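Long-range contact in putative c-1-tetrahydrofolate synthase, cytoplasmic (Leishmania major, PDB 4A26), which probably interconverts methylene-, methenyl- and formyl-tetrahydrofolate as a bifunctional NADP-dependent dehydrogenase and cyclohydrolase of one-carbon metabolism: residues A[167-172]-A[209-214]. Sequence-based numbering, arbitrary orientation.
Sequences RAVVLG and RTADIV
Two neighbouring parallel strands of the NAD(P)-binding Rossmann-type domain begin side by side here: Arg167, Ala168 and Val169 open the strand 167-171, and Asp212 precedes strand 213-216, which Ile213 and Val214 begin. Ala168 pairs with Ile213 and Val169 with Val214. Arg167 O accepts Ile213 N at 3.2 Å and also takes a weak, strongly bent bond from Asp212 N at 124°. Two residues along, Val169 N donates to the carbonyl of the same Ile213, Ile213 O, over 3.2 Å.

Just before the paired residues, the Asp212 carboxylate also reaches across to the other strand. Its CG stands anti to the carbonyl carbon (chi1 -67°), which brings OD2 to Arg167 N in a weak but nearly straight bond of 3.3 Å; OD1 of the same carboxylate is in a salt bridge with Lys230. On one face of the sheet CB of Ala168 meets CB of Ile213, near Leu185 of helix 178-187. On the other, Val169 CG2 lies 3.7 Å from Ala211 CB, and Val169 also packs on Tyr207 and Leu208 of helix 201-209 of the same chain.

The Arg167 chain bends at chi3 (85°) and lays its guanidinium over Thr210, whose OG1 sits 3.1 Å above the centre of the plane. No hydrogen bond forms there, because the N-H groups point along the plane. Instead Arg167 NH2 reaches a salt bridge with Asp206 of the second subunit, whose Tyr207 adds a cation-pi contact. The start of this strand pair thus combines backbone pairing with a weak carboxylate bond at Arg167 N, while the charged end of the arginine is engaged by the second subunit.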
ATOM      1  N   ARG A 167     -19.632  -1.829   2.448  1.00 28.40           N
ATOM      2  CA  ARG A 167     -19.013  -0.516   2.410  1.00 27.70           C
ATOM      3  C   ARG A 167     -18.312  -0.299   3.745  1.00 26.69           C
ATOM      4  O   ARG A 167     -18.833  -0.676   4.792  1.00 26.73           O
ATOM      5  CB  ARG A 167     -20.063   0.567   2.158  1.00 28.06           C
ATOM      6  CG  ARG A 167     -20.870   0.340   0.883  1.00 29.86           C
ATOM      7  CD  ARG A 167     -22.087   1.244   0.763  1.00 30.64           C
ATOM      8  NE  ARG A 167     -21.749   2.544   0.189  1.00 31.66           N
ATOM      9  CZ  ARG A 167     -22.612   3.358  -0.426  1.00 33.56           C
ATOM     10  NH1 ARG A 167     -23.896   3.028  -0.567  1.00 34.77           N
ATOM     11  NH2 ARG A 167     -22.185   4.520  -0.913  1.00 33.78           N
ATOM     12  N   ALA A 168     -17.121   0.290   3.701  1.00 26.13           N
ATOM     13  CA  ALA A 168     -16.316   0.500   4.900  1.00 25.29           C
ATOM     14  C   ALA A 168     -15.714   1.895   4.909  1.00 24.99           C
ATOM     15  O   ALA A 168     -15.339   2.431   3.863  1.00 25.58           O
ATOM     16  CB  ALA A 168     -15.207  -0.547   4.981  1.00 25.24           C
ATOM     17  N   VAL A 169     -15.615   2.474   6.099  1.00 24.39           N
ATOM     18  CA  VAL A 169     -14.941   3.750   6.276  1.00 24.28           C
ATOM     19  C   VAL A 169     -13.873   3.604   7.351  1.00 23.84           C
ATOM     20  O   VAL A 169     -14.162   3.173   8.458  1.00 23.63           O
ATOM     21  CB  VAL A 169     -15.929   4.859   6.661  1.00 24.72           C
ATOM     22  CG1 VAL A 169     -15.192   6.148   6.982  1.00 24.88           C
ATOM     23  CG2 VAL A 169     -16.935   5.076   5.535  1.00 24.86           C
ATOM     24  N   VAL A 170     -12.635   3.936   6.997  1.00 23.88           N
ATOM     25  CA  VAL A 170     -11.538   3.980   7.948  1.00 23.73           C
ATOM     26  C   VAL A 170     -11.285   5.436   8.290  1.00 24.64           C
ATOM     27  O   VAL A 170     -10.841   6.208   7.438  1.00 25.51           O
ATOM     28  CB  VAL A 170     -10.249   3.360   7.368  1.00 23.72           C
ATOM     29  CG1 VAL A 170      -9.118   3.420   8.395  1.00 23.93           C
ATOM     30  CG2 VAL A 170     -10.497   1.923   6.916  1.00 22.47           C
ATOM     31  N   LEU A 171     -11.601   5.818   9.524  1.00 24.89           N
ATOM     32  CA  LEU A 171     -11.303   7.157  10.015  1.00 25.99           C
ATOM     33  C   LEU A 171      -9.834   7.209  10.416  1.00 26.75           C
ATOM     34  O   LEU A 171      -9.451   6.683  11.454  1.00 26.52           O
ATOM     35  CB  LEU A 171     -12.191   7.521  11.209  1.00 26.27           C
ATOM     36  CG  LEU A 171     -13.703   7.473  10.977  1.00 25.68           C
ATOM     37  CD1 LEU A 171     -14.428   7.842  12.249  1.00 26.34           C
ATOM     38  CD2 LEU A 171     -14.128   8.389   9.849  1.00 25.29           C
ATOM     39  N   GLY A 172      -9.018   7.836   9.570  1.00 27.89           N
ATOM     40  CA  GLY A 172      -7.590   8.002   9.838  1.00 28.98           C
ATOM     41  C   GLY A 172      -6.733   7.241   8.846  1.00 28.59           C
ATOM     42  O   GLY A 172      -7.085   6.134   8.439  1.00 27.45           O
ATOM     43  N   ARG A 209     -22.678   7.465   6.730  1.00 29.82           N
ATOM     44  CA  ARG A 209     -24.118   7.209   6.621  1.00 30.49           C
ATOM     45  C   ARG A 209     -24.426   5.842   6.004  1.00 29.99           C
ATOM     46  O   ARG A 209     -25.429   5.218   6.352  1.00 30.63           O
ATOM     47  CB  ARG A 209     -24.793   8.311   5.796  1.00 31.43           C
ATOM     48  CG  ARG A 209     -26.320   8.246   5.782  1.00 33.44           C
ATOM     49  CD  ARG A 209     -26.949   9.401   4.997  1.00 35.82           C
ATOM     50  NE  ARG A 209     -26.415   9.522   3.638  1.00 37.05           N
ATOM     51  CZ  ARG A 209     -26.720   8.713   2.619  1.00 38.63           C
ATOM     52  NH1 ARG A 209     -27.564   7.691   2.775  1.00 39.34           N
ATOM     53  NH2 ARG A 209     -26.170   8.925   1.426  1.00 38.61           N
ATOM     54  N   THR A 210     -23.568   5.386   5.092  1.00 29.12           N
ATOM     55  CA  THR A 210     -23.770   4.108   4.409  1.00 29.00           C
ATOM     56  C   THR A 210     -22.730   3.041   4.780  1.00 27.93           C
ATOM     57  O   THR A 210     -22.700   1.975   4.168  1.00 27.94           O
ATOM     58  CB  THR A 210     -23.761   4.304   2.884  1.00 29.34           C
ATOM     59  OG1 THR A 210     -22.445   4.674   2.456  1.00 29.64           O
ATOM     60  CG2 THR A 210     -24.753   5.389   2.477  1.00 30.23           C
ATOM     61  N   ALA A 211     -21.908   3.315   5.793  1.00 27.10           N
ATOM     62  CA  ALA A 211     -20.808   2.421   6.167  1.00 26.23           C
ATOM     63  C   ALA A 211     -21.299   1.235   6.983  1.00 26.48           C
ATOM     64  O   ALA A 211     -21.745   1.394   8.121  1.00 26.70           O
ATOM     65  CB  ALA A 211     -19.748   3.177   6.953  1.00 25.74           C
ATOM     66  N   ASP A 212     -21.198   0.045   6.394  1.00 26.41           N
ATOM     67  CA  ASP A 212     -21.516  -1.198   7.086  1.00 26.82           C
ATOM     68  C   ASP A 212     -20.463  -1.516   8.143  1.00 26.29           C
ATOM     69  O   ASP A 212     -20.749  -2.163   9.154  1.00 26.91           O
ATOM     70  CB  ASP A 212     -21.621  -2.341   6.080  1.00 27.38           C
ATOM     71  CG  ASP A 212     -22.802  -2.176   5.143  1.00 28.44           C
ATOM     72  OD1 ASP A 212     -23.948  -2.200   5.637  1.00 29.28           O
ATOM     73  OD2 ASP A 212     -22.589  -2.016   3.923  1.00 28.53           O
ATOM     74  N   ILE A 213     -19.243  -1.056   7.896  1.00 25.49           N
ATOM     75  CA  ILE A 213     -18.137  -1.215   8.826  1.00 25.08           C
ATOM     76  C   ILE A 213     -17.518   0.166   9.070  1.00 24.97           C
ATOM     77  O   ILE A 213     -17.512   1.016   8.176  1.00 25.05           O
ATOM     78  CB  ILE A 213     -17.097  -2.215   8.261  1.00 24.77           C
ATOM     79  CG1 ILE A 213     -17.759  -3.596   8.083  1.00 25.34           C
ATOM     80  CG2 ILE A 213     -15.869  -2.298   9.162  1.00 23.68           C
ATOM     81  CD1 ILE A 213     -16.850  -4.675   7.547  1.00 24.84           C
ATOM     82  N   VAL A 214     -17.034   0.400  10.287  1.00 25.05           N
ATOM     83  CA  VAL A 214     -16.389   1.665  10.630  1.00 25.07           C
ATOM     84  C   VAL A 214     -15.207   1.406  11.546  1.00 25.15           C
ATOM     85  O   VAL A 214     -15.344   0.741  12.582  1.00 25.60           O
ATOM     86  CB  VAL A 214     -17.341   2.633  11.354  1.00 25.90           C
ATOM     87  CG1 VAL A 214     -16.615   3.927  11.683  1.00 25.94           C
ATOM     88  CG2 VAL A 214     -18.581   2.913  10.513  1.00 26.28           C
TER